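Local coordinates for protein Pex (Synechococcus elongatus PCC 7942, PDB 2E1N) that modifies the cyanobacterial circadian clock as a period extender and probably binds DNA through a PadR-like winged-helix domain, at residues B[43-49]-B[98-103]; B[51-55]-B[66-71]. All blocks are in the same frame, centred on the assembly; numbering follows the deposited sequence.

Interaction 1. Residues B[43-49]-B[98-103]; sequences LRHEDSY and RRMYQL. With SO4 (sulfate ion), chain D.
Arg98 lays its guanidinium flat on the ring of Tyr49, the planes 4° apart and CZ 3.9 Å from the Tyr49 ring centroid, a cation-pi stack in the winged-helix fold of the PadR family. Arg98 CD adds a CH-pi contact over the same face: chi1 (180°) and the bend at chi2 (123°) set CD over the ring, and a further bend at chi3 brings NE and the guanidinium across it. Its NH1 donates to sulfate O4 at 3.1 Å, so the group is held both by its face and by an N-H. Beside the tyrosine runs Met100, whose SD comes within 3.8 Å of Tyr49 CD2, an oblique Met-aromatic contact. With an alanine in place of Tyr49, the Arg98 guanidinium would probably lose its flat support and be freer to swing from the anion, while Met100 SD would lose its aromatic neighbour. Behind these groups, Ser48 and Tyr101 form an antiparallel hydrogen-bonded pair joining strand 48-49 to the wing strand 98-103: Tyr101 N reaches Ser48 O at 2.7 Å, and Ser48 N returns the bond to Tyr101 O. Farther along, Asp47 OD2 hydrogen-bonds to Tyr87 OH, while one water donates to both Leu43 O and Asp47 OD1 and accepts from Leu103 N at 3.2 Å.

Interaction 2. Residues B[51-55]-B[66-71]; sequences TELIQ and LSDTVL. With SO4 (sulfate ion), chain D.
Ile54 turns CG1 anti to its carbonyl carbon (chi1 -66°) and runs on extended, which carries CD1 across to the start of helix 68-80, where it meets Leu71 CD2 at 3.8 Å. Leu71 answers with CG opposite its own backbone N (chi1 174°), the two side chains crossing at a slant. Together they join helix 50-60 to helix 68-80, the helix-turn-helix pair of this PadR-like fold, in which the second helix would be the recognition helix by analogy with relatives. The branches of Ile54 divide the work. Ile54 CG2 rests 3.4 Å from Leu66 O, Ile54 CG1 packs on Leu66 CG at 4.1 Å, and CD1 lies about equally near both carboxylate oxygens of Asp68, whose side chain crosses it roughly at right angles. Deeper in, Leu53 CD1 meets Leu71 CD1 at 4.1 Å, also nearly perpendicular; helix 32-43 extends this apolar layer, with Val42 against Leu53, Ala35 against Leu66 and Val39 against Leu71. The start of helix 68-80 is fixed by Ser67 at the N-cap, its OG accepting from Val70 N at 3.2 Å with an N-H...O angle of 163°. Between helix 50-60 and the residue leading into helix 68-80, a water donates to Ile54 O at 2.7 Å and accepts from Leu66 N at 3.0 Å.

In the fold
Interaction 2 is nested within the chain loop that interaction 1 closes, and their centres lie about 13 Å apart. Strand 48-49 leads directly into helix 50-60, with Tyr49 at its N-cap position, so the wing contact and the helix-turn-helix contact share a junction: Ser48 OG packs 3.7 Å from Leu53 CG and hydrogen-bonds to Glu52 OE1. The sulfate, probably from the crystallisation liquor, joins the two as well. Thr51 OG1 donates to sulfate O3 at 3.0 Å, while Arg98, Arg94 and Arg96 supply further N-H donors. A basic site between wing and helix start is consistent with binding a DNA phosphate, although the structure itself holds no DNA.

Interaction 1. Residues B[43-49]-B[98-103]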
ATOM      1  N   LEU B  43      18.420  11.129  -8.512  1.00 31.76           N
ATOM      2  CA  LEU B  43      19.825  11.346  -8.813  1.00 32.53           C
ATOM      3  C   LEU B  43      20.125  11.382 -10.314  1.00 34.33           C
ATOM      4  O   LEU B  43      21.157  11.911 -10.731  1.00 34.28           O
ATOM      5  CB  LEU B  43      20.658  10.282  -8.085  1.00 32.25           C
ATOM      6  CG  LEU B  43      20.636  10.342  -6.560  1.00 32.07           C
ATOM      7  CD1 LEU B  43      21.616   9.300  -5.978  1.00 29.03           C
ATOM      8  CD2 LEU B  43      20.995  11.757  -6.003  1.00 31.50           C
ATOM      9  N   ARG B  44      19.234  10.816 -11.135  1.00 34.78           N
ATOM     10  CA  ARG B  44      19.371  10.933 -12.581  1.00 35.96           C
ATOM     11  C   ARG B  44      19.198  12.379 -13.068  1.00 38.52           C
ATOM     12  O   ARG B  44      19.652  12.686 -14.177  1.00 39.39           O
ATOM     13  CB  ARG B  44      18.413  10.000 -13.312  1.00 36.01           C
ATOM     14  CG  ARG B  44      18.843   8.542 -13.169  1.00 35.58           C
ATOM     15  CD  ARG B  44      17.876   7.585 -13.850  1.00 37.76           C
ATOM     16  NE  ARG B  44      17.621   7.979 -15.221  1.00 41.64           N
ATOM     17  CZ  ARG B  44      18.425   7.738 -16.238  1.00 44.95           C
ATOM     18  NH1 ARG B  44      19.575   7.109 -16.080  1.00 45.21           N
ATOM     19  NH2 ARG B  44      18.061   8.144 -17.433  1.00 47.18           N
ATOM     20  N   HIS B  45      18.537  13.233 -12.282  1.00 38.94           N
ATOM     21  CA  HIS B  45      18.389  14.655 -12.610  1.00 41.38           C
ATOM     22  C   HIS B  45      19.252  15.625 -11.812  1.00 40.87           C
ATOM     23  O   HIS B  45      19.562  16.701 -12.301  1.00 39.10           O
ATOM     24  CB  HIS B  45      16.948  15.073 -12.405  1.00 42.61           C
ATOM     25  CG  HIS B  45      15.962  14.106 -12.975  1.00 48.83           C
ATOM     26  ND1 HIS B  45      14.916  13.590 -12.237  1.00 53.63           N
ATOM     27  CD2 HIS B  45      15.888  13.528 -14.200  1.00 53.21           C
ATOM     28  CE1 HIS B  45      14.223  12.757 -12.992  1.00 54.83           C
ATOM     29  NE2 HIS B  45      14.792  12.699 -14.185  1.00 54.57           N
ATOM     30  N   GLU B  46      19.573  15.297 -10.567  1.00 38.97           N
ATOM     31  CA  GLU B  46      20.272  16.230  -9.691  1.00 39.90           C
ATOM     32  C   GLU B  46      20.958  15.466  -8.562  1.00 38.29           C
ATOM     33  O   GLU B  46      20.431  14.455  -8.105  1.00 38.76           O
ATOM     34  CB  GLU B  46      19.270  17.212  -9.076  1.00 40.56           C
ATOM     35  CG  GLU B  46      18.181  16.567  -8.221  1.00 45.42           C
ATOM     36  CD  GLU B  46      17.139  17.550  -7.696  1.00 51.69           C
ATOM     37  OE1 GLU B  46      17.310  18.784  -7.891  1.00 55.54           O
ATOM     38  OE2 GLU B  46      16.156  17.089  -7.074  1.00 55.49           O
ATOM     39  N   ASP B  47      22.070  15.995  -8.060  1.00 36.50           N
ATOM     40  CA  ASP B  47      22.684  15.457  -6.859  1.00 35.41           C
ATOM     41  C   ASP B  47      21.747  15.800  -5.691  1.00 34.34           C
ATOM     42  O   ASP B  47      21.062  16.826  -5.718  1.00 34.60           O
ATOM     43  CB  ASP B  47      24.051  16.075  -6.607  1.00 35.72           C
ATOM     44  CG  ASP B  47      25.068  15.736  -7.676  1.00 38.16           C
ATOM     45  OD1 ASP B  47      24.723  15.062  -8.672  1.00 36.02           O
ATOM     46  OD2 ASP B  47      26.228  16.193  -7.503  1.00 39.47           O
ATOM     47  N   SER B  48      21.739  14.981  -4.662  1.00 33.18           N
ATOM     48  CA  SER B  48      20.873  15.232  -3.518  1.00 33.30           C
ATOM     49  C   SER B  48      21.512  14.747  -2.217  1.00 33.30           C
ATOM     50  O   SER B  48      22.683  14.336  -2.187  1.00 32.87           O
ATOM     51  CB  SER B  48      19.461  14.674  -3.777  1.00 33.52           C
ATOM     52  OG  SER B  48      18.493  15.206  -2.846  1.00 33.24           O
ATOM     53  N   TYR B  49      20.767  14.894  -1.129  1.00 33.30           N
ATOM     54  CA  TYR B  49      21.216  14.526   0.194  1.00 33.64           C
ATOM     55  C   TYR B  49      20.019  13.971   0.984  1.00 33.51           C
ATOM     56  O   TYR B  49      18.874  14.140   0.575  1.00 33.15           O
ATOM     57  CB  TYR B  49      21.859  15.711   0.879  1.00 33.05           C
ATOM     58  CG  TYR B  49      21.031  16.988   0.999  1.00 32.42           C
ATOM     59  CD1 TYR B  49      20.499  17.381   2.225  1.00 36.19           C
ATOM     60  CD2 TYR B  49      20.833  17.835  -0.088  1.00 35.16           C
ATOM     61  CE1 TYR B  49      19.784  18.553   2.360  1.00 35.78           C
ATOM     62  CE2 TYR B  49      20.082  19.032   0.040  1.00 34.48           C
ATOM     63  CZ  TYR B  49      19.579  19.377   1.254  1.00 36.64           C
ATOM     64  OH  TYR B  49      18.849  20.537   1.414  1.00 37.57           O
ATOM     65  N   ARG B  98      27.742  18.375   4.904  1.00 41.02           N
ATOM     66  CA  ARG B  98      26.557  17.711   4.349  1.00 38.89           C
ATOM     67  C   ARG B  98      27.044  16.625   3.398  1.00 36.70           C
ATOM     68  O   ARG B  98      27.857  16.874   2.541  1.00 35.55           O
ATOM     69  CB  ARG B  98      25.713  18.745   3.607  1.00 38.67           C
ATOM     70  CG  ARG B  98      24.454  18.224   2.960  1.00 39.76           C
ATOM     71  CD  ARG B  98      23.278  19.003   3.514  1.00 44.24           C
ATOM     72  NE  ARG B  98      22.918  20.059   2.618  1.00 46.50           N
ATOM     73  CZ  ARG B  98      22.157  21.095   2.906  1.00 45.37           C
ATOM     74  NH1 ARG B  98      21.628  21.288   4.114  1.00 48.77           N
ATOM     75  NH2 ARG B  98      21.926  21.948   1.937  1.00 48.10           N
ATOM     76  N   ARG B  99      26.540  15.411   3.559  1.00 35.86           N
ATOM     77  CA  ARG B  99      26.910  14.335   2.648  1.00 34.55           C
ATOM     78  C   ARG B  99      25.952  14.435   1.478  1.00 34.93           C
ATOM     79  O   ARG B  99      24.722  14.236   1.662  1.00 34.98           O
ATOM     80  CB  ARG B  99      26.783  12.982   3.333  1.00 34.94           C
ATOM     81  CG  ARG B  99      27.361  11.815   2.564  1.00 35.02           C
ATOM     82  CD  ARG B  99      28.829  11.978   2.430  1.00 34.52           C
ATOM     83  NE  ARG B  99      29.503  10.823   1.845  1.00 33.65           N
ATOM     84  CZ  ARG B  99      30.761  10.840   1.429  1.00 38.72           C
ATOM     85  NH1 ARG B  99      31.465  11.964   1.427  1.00 39.16           N
ATOM     86  NH2 ARG B  99      31.293   9.741   0.917  1.00 40.33           N
ATOM     87  N   MET B 100      26.507  14.740   0.312  1.00 33.22           N
ATOM     88  CA  MET B 100      25.800  14.713  -0.958  1.00 33.48           C
ATOM     89  C   MET B 100      26.019  13.374  -1.681  1.00 33.23           C
ATOM     90  O   MET B 100      27.057  12.728  -1.519  1.00 33.53           O
ATOM     91  CB  MET B 100      26.317  15.818  -1.875  1.00 34.30           C
ATOM     92  CG  MET B 100      26.172  17.226  -1.333  1.00 34.75           C
ATOM     93  SD  MET B 100      24.466  17.773  -1.130  1.00 35.71           S
ATOM     94  CE  MET B 100      23.868  17.742  -2.825  1.00 33.32           C
ATOM     95  N   TYR B 101      25.075  13.033  -2.556  1.00 32.15           N
ATOM     96  CA  TYR B 101      25.114  11.794  -3.320  1.00 32.32           C
ATOM     97  C   TYR B 101      24.899  12.106  -4.803  1.00 32.43           C
ATOM     98  O   TYR B 101      24.156  13.060  -5.174  1.00 32.15           O
ATOM     99  CB  TYR B 101      24.064  10.797  -2.820  1.00 32.46           C
ATOM    100  CG  TYR B 101      24.284  10.399  -1.412  1.00 35.48           C
ATOM    101  CD1 TYR B 101      25.223   9.409  -1.068  1.00 38.12           C
ATOM    102  CD2 TYR B 101      23.596  11.007  -0.420  1.00 37.48           C
ATOM    103  CE1 TYR B 101      25.425   9.067   0.247  1.00 36.75           C
ATOM    104  CE2 TYR B 101      23.797  10.666   0.899  1.00 38.08           C
ATOM    105  CZ  TYR B 101      24.730   9.715   1.219  1.00 38.85           C
ATOM    106  OH  TYR B 101      24.894   9.376   2.554  1.00 40.40           O
ATOM    107  N   GLN B 102      25.607  11.356  -5.643  1.00 32.49           N
ATOM    108  CA  GLN B 102      25.482  11.505  -7.090  1.00 33.42           C
ATOM    109  C   GLN B 102      25.645  10.159  -7.782  1.00 33.06           C
ATOM    110  O   GLN B 102      26.183   9.223  -7.207  1.00 31.91           O
ATOM    111  CB  GLN B 102      26.504  12.536  -7.616  1.00 33.91           C
ATOM    112  CG  GLN B 102      27.932  12.024  -7.588  1.00 38.42           C
ATOM    113  CD  GLN B 102      29.011  13.111  -7.844  1.00 39.42           C
ATOM    114  OE1 GLN B 102      28.846  13.992  -8.680  1.00 47.02           O
ATOM    115  NE2 GLN B 102      30.105  12.992  -7.161  1.00 39.77           N
ATOM    116  N   LEU B 103      25.169  10.053  -9.019  1.00 33.34           N
ATOM    117  CA  LEU B 103      25.421   8.838  -9.771  1.00 32.82           C
ATOM    118  C   LEU B 103      26.892   8.817 -10.106  1.00 33.11           C
ATOM    119  O   LEU B 103      27.436   9.832 -10.562  1.00 34.40           O
ATOM    120  CB  LEU B 103      24.599   8.785 -11.057  1.00 33.69           C
ATOM    121  CG  LEU B 103      23.105   8.789 -10.918  1.00 35.11           C
ATOM    122  CD1 LEU B 103      22.492   8.797 -12.312  1.00 36.14           C
ATOM    123  CD2 LEU B 103      22.640   7.603 -10.098  1.00 34.51           C
TER
HETATM  124  S   SO4 D 301      21.780  17.778   6.411  1.00 61.78           S
HETATM  125  O1  SO4 D 301      21.691  17.369   7.798  1.00 65.52           O
HETATM  126  O2  SO4 D 301      23.183  17.975   6.129  1.00 65.72           O
HETATM  127  O3  SO4 D 301      21.221  16.796   5.494  1.00 64.35           O
HETATM  128  O4  SO4 D 301      21.089  19.046   6.247  1.00 66.03           O
HETATM  129  O   HOH W   1      23.528  12.717  -9.488  1.00 36.08           O
HETATM  130  O   HOH W   2      26.554  14.463 -10.508  1.00 41.41           O

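Interaction 2. Residues B[51-55]-B[66-71]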
ATOM      1  N   THR B  51      18.238  14.475   3.808  1.00 33.10           N
ATOM      2  CA  THR B  51      17.092  15.219   4.331  1.00 33.37           C
ATOM      3  C   THR B  51      16.248  15.710   3.135  1.00 32.75           C
ATOM      4  O   THR B  51      15.013  15.671   3.152  1.00 34.84           O
ATOM      5  CB  THR B  51      17.562  16.378   5.276  1.00 32.83           C
ATOM      6  OG1 THR B  51      18.418  17.235   4.555  1.00 40.42           O
ATOM      7  CG2 THR B  51      18.396  15.847   6.374  1.00 31.87           C
ATOM      8  N   GLU B  52      16.908  16.114   2.054  1.00 32.80           N
ATOM      9  CA  GLU B  52      16.199  16.520   0.844  1.00 32.55           C
ATOM     10  C   GLU B  52      15.443  15.367   0.173  1.00 32.08           C
ATOM     11  O   GLU B  52      14.327  15.591  -0.310  1.00 32.26           O
ATOM     12  CB  GLU B  52      17.143  17.194  -0.166  1.00 33.44           C
ATOM     13  CG  GLU B  52      16.475  17.701  -1.437  1.00 36.26           C
ATOM     14  CD  GLU B  52      17.397  18.479  -2.353  1.00 39.22           C
ATOM     15  OE1 GLU B  52      18.178  17.853  -3.107  1.00 45.54           O
ATOM     16  OE2 GLU B  52      17.335  19.743  -2.331  1.00 44.08           O
ATOM     17  N   LEU B  53      16.050  14.183   0.084  1.00 31.52           N
ATOM     18  CA  LEU B  53      15.407  13.037  -0.548  1.00 31.50           C
ATOM     19  C   LEU B  53      14.105  12.675   0.167  1.00 31.08           C
ATOM     20  O   LEU B  53      13.059  12.379  -0.479  1.00 32.87           O
ATOM     21  CB  LEU B  53      16.332  11.829  -0.565  1.00 31.95           C
ATOM     22  CG  LEU B  53      17.467  11.885  -1.622  1.00 32.08           C
ATOM     23  CD1 LEU B  53      18.666  10.963  -1.269  1.00 34.57           C
ATOM     24  CD2 LEU B  53      16.930  11.616  -3.057  1.00 30.65           C
ATOM     25  N   ILE B  54      14.149  12.725   1.485  1.00 31.68           N
ATOM     26  CA  ILE B  54      12.956  12.470   2.305  1.00 31.45           C
ATOM     27  C   ILE B  54      11.867  13.530   2.087  1.00 31.71           C
ATOM     28  O   ILE B  54      10.674  13.195   1.905  1.00 31.20           O
ATOM     29  CB  ILE B  54      13.342  12.315   3.822  1.00 31.48           C
ATOM     30  CG1 ILE B  54      14.199  11.044   4.014  1.00 30.87           C
ATOM     31  CG2 ILE B  54      12.104  12.284   4.709  1.00 30.03           C
ATOM     32  CD1 ILE B  54      14.805  10.818   5.348  1.00 33.60           C
ATOM     33  N   GLN B  55      12.256  14.805   2.150  1.00 31.90           N
ATOM     34  CA  GLN B  55      11.344  15.933   2.012  1.00 33.42           C
ATOM     35  C   GLN B  55      10.730  16.023   0.614  1.00 33.88           C
ATOM     36  O   GLN B  55       9.520  16.253   0.467  1.00 32.77           O
ATOM     37  CB  GLN B  55      12.037  17.252   2.356  1.00 34.43           C
ATOM     38  CG  GLN B  55      11.130  18.430   2.233  1.00 39.32           C
ATOM     39  CD  GLN B  55      11.843  19.745   2.436  1.00 45.62           C
ATOM     40  OE1 GLN B  55      12.778  19.855   3.257  1.00 50.52           O
ATOM     41  NE2 GLN B  55      11.432  20.761   1.661  1.00 51.50           N
ATOM     42  N   LEU B  66       9.400   8.361   3.365  1.00 29.50           N
ATOM     43  CA  LEU B  66      10.657   7.637   3.424  1.00 29.93           C
ATOM     44  C   LEU B  66      11.250   7.875   4.786  1.00 30.25           C
ATOM     45  O   LEU B  66      11.361   9.031   5.230  1.00 31.02           O
ATOM     46  CB  LEU B  66      11.597   8.130   2.315  1.00 29.24           C
ATOM     47  CG  LEU B  66      12.998   7.524   2.256  1.00 30.91           C
ATOM     48  CD1 LEU B  66      12.862   5.989   2.115  1.00 32.16           C
ATOM     49  CD2 LEU B  66      13.639   8.184   1.038  1.00 30.78           C
ATOM     50  N   SER B  67      11.583   6.777   5.485  1.00 30.93           N
ATOM     51  CA  SER B  67      12.240   6.844   6.770  1.00 32.16           C
ATOM     52  C   SER B  67      13.761   6.926   6.633  1.00 33.40           C
ATOM     53  O   SER B  67      14.366   6.467   5.650  1.00 32.36           O
ATOM     54  CB  SER B  67      11.866   5.657   7.645  1.00 32.39           C
ATOM     55  OG  SER B  67      12.429   4.427   7.145  1.00 33.13           O
ATOM     56  N   ASP B  68      14.405   7.480   7.656  1.00 34.59           N
ATOM     57  CA  ASP B  68      15.868   7.453   7.650  1.00 34.68           C
ATOM     58  C   ASP B  68      16.468   6.051   7.602  1.00 33.83           C
ATOM     59  O   ASP B  68      17.482   5.805   6.945  1.00 32.57           O
ATOM     60  CB  ASP B  68      16.410   8.223   8.839  1.00 34.58           C
ATOM     61  CG  ASP B  68      16.528   9.638   8.503  1.00 41.05           C
ATOM     62  OD1 ASP B  68      17.473   9.961   7.727  1.00 50.21           O
ATOM     63  OD2 ASP B  68      15.632  10.396   8.880  1.00 49.32           O
ATOM     64  N   THR B  69      15.817   5.124   8.281  1.00 34.16           N
ATOM     65  CA  THR B  69      16.268   3.749   8.315  1.00 35.91           C
ATOM     66  C   THR B  69      16.337   3.121   6.901  1.00 33.93           C
ATOM     67  O   THR B  69      17.350   2.528   6.468  1.00 33.24           O
ATOM     68  CB  THR B  69      15.258   2.940   9.139  1.00 37.43           C
ATOM     69  OG1 THR B  69      14.867   3.687  10.321  1.00 44.44           O
ATOM     70  CG2 THR B  69      15.851   1.619   9.504  1.00 38.62           C
ATOM     71  N   VAL B  70      15.246   3.266   6.187  1.00 32.32           N
ATOM     72  CA  VAL B  70      15.130   2.696   4.826  1.00 32.43           C
ATOM     73  C   VAL B  70      15.999   3.475   3.841  1.00 31.88           C
ATOM     74  O   VAL B  70      16.667   2.883   2.971  1.00 33.16           O
ATOM     75  CB  VAL B  70      13.693   2.640   4.373  1.00 32.32           C
ATOM     76  CG1 VAL B  70      13.631   2.317   2.861  1.00 31.94           C
ATOM     77  CG2 VAL B  70      12.909   1.653   5.248  1.00 33.50           C
ATOM     78  N   LEU B  71      16.058   4.790   4.003  1.00 31.49           N
ATOM     79  CA  LEU B  71      16.957   5.607   3.163  1.00 33.20           C
ATOM     80  C   LEU B  71      18.411   5.154   3.289  1.00 33.05           C
ATOM     81  O   LEU B  71      19.109   4.987   2.304  1.00 31.29           O
ATOM     82  CB  LEU B  71      16.848   7.084   3.510  1.00 33.35           C
ATOM     83  CG  LEU B  71      17.842   8.004   2.794  1.00 34.35           C
ATOM     84  CD1 LEU B  71      17.689   7.920   1.292  1.00 39.86           C
ATOM     85  CD2 LEU B  71      17.723   9.438   3.374  1.00 38.24           C
TER
HETATM   86  S   SO4 D 301      21.780  17.778   6.411  1.00 61.78           S
HETATM   87  O1  SO4 D 301      21.691  17.369   7.798  1.00 65.52           O
HETATM   88  O2  SO4 D 301      23.183  17.975   6.129  1.00 65.72           O
HETATM   89  O3  SO4 D 301      21.221  16.796   5.494  1.00 64.35           O
HETATM   90  O4  SO4 D 301      21.089  19.046   6.247  1.00 66.03           O
HETATM   91  O   HOH W   3       9.107  11.371   3.236  1.00 31.12           O